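Side-chain contact in uncharacterized protein (Bifidobacterium adolescentis ATCC 15703, PDB 3CPG), which probably binds pyridoxal 5'-phosphate and takes part in the homeostasis of this cofactor: residues A[30-35]-A[248-253]. Residues are numbered along the deposited sequence; the frame is centred on the assembly and turned at random.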
loop_
_atom_site.group_PDB
_atom_site.type_symbol
_atom_site.label_atom_id
_atom_site.label_comp_id
_atom_site.label_asym_id
_atom_site.label_seq_id
_atom_site.Cartn_x
_atom_site.Cartn_y
_atom_site.Cartn_z
ATOM N N HIS A 30 2.165 -15.762 -9.608
ATOM C CA HIS A 30 1.362 -16.070 -10.780
ATOM C C HIS A 30 -0.077 -16.414 -10.409
ATOM O O HIS A 30 -1.007 -15.978 -11.085
ATOM C CB HIS A 30 2.014 -17.205 -11.577
ATOM C CG HIS A 30 3.305 -16.810 -12.228
ATOM N ND1 HIS A 30 4.166 -17.723 -12.798
ATOM C CD2 HIS A 30 3.869 -15.593 -12.416
ATOM C CE1 HIS A 30 5.204 -17.086 -13.310
ATOM N NE2 HIS A 30 5.047 -15.792 -13.093
ATOM N N ARG A 31 -0.265 -17.180 -9.336
ATOM C CA ARG A 31 -1.616 -17.547 -8.904
ATOM C C ARG A 31 -2.399 -16.302 -8.496
ATOM O O ARG A 31 -3.578 -16.160 -8.819
ATOM C CB ARG A 31 -1.578 -18.517 -7.716
ATOM C CG ARG A 31 -1.351 -19.973 -8.083
ATOM C CD ARG A 31 -1.792 -20.890 -6.946
ATOM N NE ARG A 31 -0.996 -20.701 -5.737
ATOM C CZ ARG A 31 0.238 -21.169 -5.574
ATOM N NH1 ARG A 31 0.819 -21.860 -6.546
ATOM N NH2 ARG A 31 0.888 -20.951 -4.440
ATOM N N VAL A 32 -1.735 -15.405 -7.777
ATOM C CA VAL A 32 -2.369 -14.172 -7.328
ATOM C C VAL A 32 -2.717 -13.277 -8.509
ATOM O O VAL A 32 -3.793 -12.682 -8.544
ATOM C CB VAL A 32 -1.455 -13.398 -6.346
ATOM C CG1 VAL A 32 -2.022 -12.003 -6.081
ATOM C CG2 VAL A 32 -1.342 -14.170 -5.034
ATOM N N LEU A 33 -1.812 -13.175 -9.479
ATOM C CA LEU A 33 -2.085 -12.349 -10.648
ATOM C C LEU A 33 -3.286 -12.905 -11.395
ATOM O O LEU A 33 -4.123 -12.144 -11.886
ATOM C CB LEU A 33 -0.872 -12.295 -11.576
ATOM C CG LEU A 33 0.294 -11.452 -11.061
ATOM C CD1 LEU A 33 1.460 -11.544 -12.034
ATOM C CD2 LEU A 33 -0.156 -10.006 -10.891
ATOM N N ASP A 34 -3.373 -14.232 -11.477
ATOM C CA ASP A 34 -4.500 -14.863 -12.152
ATOM C C ASP A 34 -5.786 -14.578 -11.378
ATOM O O ASP A 34 -6.826 -14.310 -11.973
ATOM C CB ASP A 34 -4.301 -16.380 -12.272
ATOM C CG ASP A 34 -3.208 -16.758 -13.262
ATOM O OD1 ASP A 34 -2.868 -15.933 -14.136
ATOM O OD2 ASP A 34 -2.700 -17.894 -13.175
ATOM N N ARG A 35 -5.714 -14.636 -10.050
ATOM C CA ARG A 35 -6.889 -14.366 -9.221
ATOM C C ARG A 35 -7.351 -12.931 -9.431
ATOM O O ARG A 35 -8.550 -12.659 -9.523
ATOM C CB ARG A 35 -6.576 -14.587 -7.738
ATOM C CG ARG A 35 -6.488 -16.044 -7.333
ATOM C CD ARG A 35 -6.083 -16.189 -5.874
ATOM N NE ARG A 35 -7.046 -15.569 -4.968
ATOM C CZ ARG A 35 -6.903 -15.524 -3.647
ATOM N NH1 ARG A 35 -5.831 -16.059 -3.077
ATOM N NH2 ARG A 35 -7.838 -14.959 -2.894
ATOM N N GLY A 248 -7.124 -13.122 1.974
ATOM C CA GLY A 248 -8.425 -13.708 2.245
ATOM C C GLY A 248 -9.671 -13.036 1.701
ATOM O O GLY A 248 -10.734 -13.658 1.658
ATOM N N ASP A 249 -9.559 -11.785 1.270
ATOM C CA ASP A 249 -10.737 -11.085 0.772
ATOM C C ASP A 249 -10.502 -10.222 -0.462
ATOM O O ASP A 249 -11.291 -9.314 -0.733
ATOM C CB ASP A 249 -11.313 -10.209 1.890
ATOM C CG ASP A 249 -10.322 -9.170 2.381
ATOM O OD1 ASP A 249 -9.300 -8.972 1.693
ATOM O OD2 ASP A 249 -10.556 -8.545 3.440
HETATM N N MSE A 250 -9.446 -10.494 -1.226
HETATM C CA MSE A 250 -9.181 -9.664 -2.400
HETATM C C MSE A 250 -10.283 -9.689 -3.467
HETATM O O MSE A 250 -10.524 -8.683 -4.137
HETATM C CB MSE A 250 -7.825 -10.016 -3.034
HETATM C CG MSE A 250 -7.721 -11.393 -3.649
HETATM SE SE MSE A 250 -6.028 -11.619 -4.582
HETATM C CE MSE A 250 -4.986 -12.267 -3.119
ATOM N N GLU A 251 -10.954 -10.825 -3.633
ATOM C CA GLU A 251 -12.030 -10.909 -4.619
ATOM C C GLU A 251 -13.123 -9.891 -4.280
ATOM O O GLU A 251 -13.610 -9.176 -5.152
ATOM C CB GLU A 251 -12.641 -12.317 -4.644
ATOM C CG GLU A 251 -11.882 -13.361 -5.457
ATOM C CD GLU A 251 -10.546 -13.742 -4.854
ATOM O OE1 GLU A 251 -10.378 -13.605 -3.622
ATOM O OE2 GLU A 251 -9.671 -14.201 -5.616
ATOM N N LEU A 252 -13.503 -9.828 -3.008
ATOM C CA LEU A 252 -14.537 -8.894 -2.568
ATOM C C LEU A 252 -14.067 -7.444 -2.705
ATOM O O LEU A 252 -14.827 -6.563 -3.106
ATOM C CB LEU A 252 -14.913 -9.177 -1.110
ATOM C CG LEU A 252 -15.529 -10.547 -0.814
ATOM C CD1 LEU A 252 -15.628 -10.751 0.689
ATOM C CD2 LEU A 252 -16.903 -10.644 -1.465
ATOM N N ALA A 253 -12.806 -7.202 -2.372
ATOM C CA ALA A 253 -12.250 -5.859 -2.468
ATOM C C ALA A 253 -12.299 -5.392 -3.913
ATOM O O ALA A 253 -12.683 -4.262 -4.201
ATOM C CB ALA A 253 -10.806 -5.850 -1.969
HETATM O O HOH W 1 -10.189 -14.485 -8.341
#
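Arg35 and Glu251 form a side-on salt bridge on the outside of the TIM barrel, the fold of the alanine racemase N-terminal domain, and so tie helix 19-42 to the short helix 250-255 that precedes strand 260-263. The CB of Arg35 points toward the second segment. Arg35 CB lies 3.8 Å from Glu251 OE2, and CG and CD follow alongside the same oxygen. The chain bends at chi3 (61°), which turns the guanidinium edge to the carboxylate. Arg35 NE donates to Glu251 OE2 over 3.0 Å, and Arg35 NH2 to Glu251 OE1 at the same length. Both bonds are fairly straight (163°), lie in the guanidinium plane and use the syn lone pairs of the acceptors; the two flat groups are only 9° from coplanar. A longer, weak bond runs from Arg35 NH2 to Glu251 OE2. NH2 also donates to the backbone O of Thr247, just before the second segment. CZ meets the selenomethionine at position 250, whose terminal methyl CE sits 3.7 Å above the guanidinium plane of Arg35, over its centre. NH1, at the far end, also lies near this methyl. The same methyl, CE of Met250, also touches CG1 of Val32, at 4.2 Å, one turn earlier on the helix of Arg35, while Val32 and Met250 both reach inward to Val263 of strand 260-263. A leucine in place of Arg35 would probably leave the Glu251 carboxylate without its charged mate and the Thr247 carbonyl without this donor. A second link runs through one water, which donates to Glu251 OE2 and, over 2.7 Å, to the backbone O of Arg35.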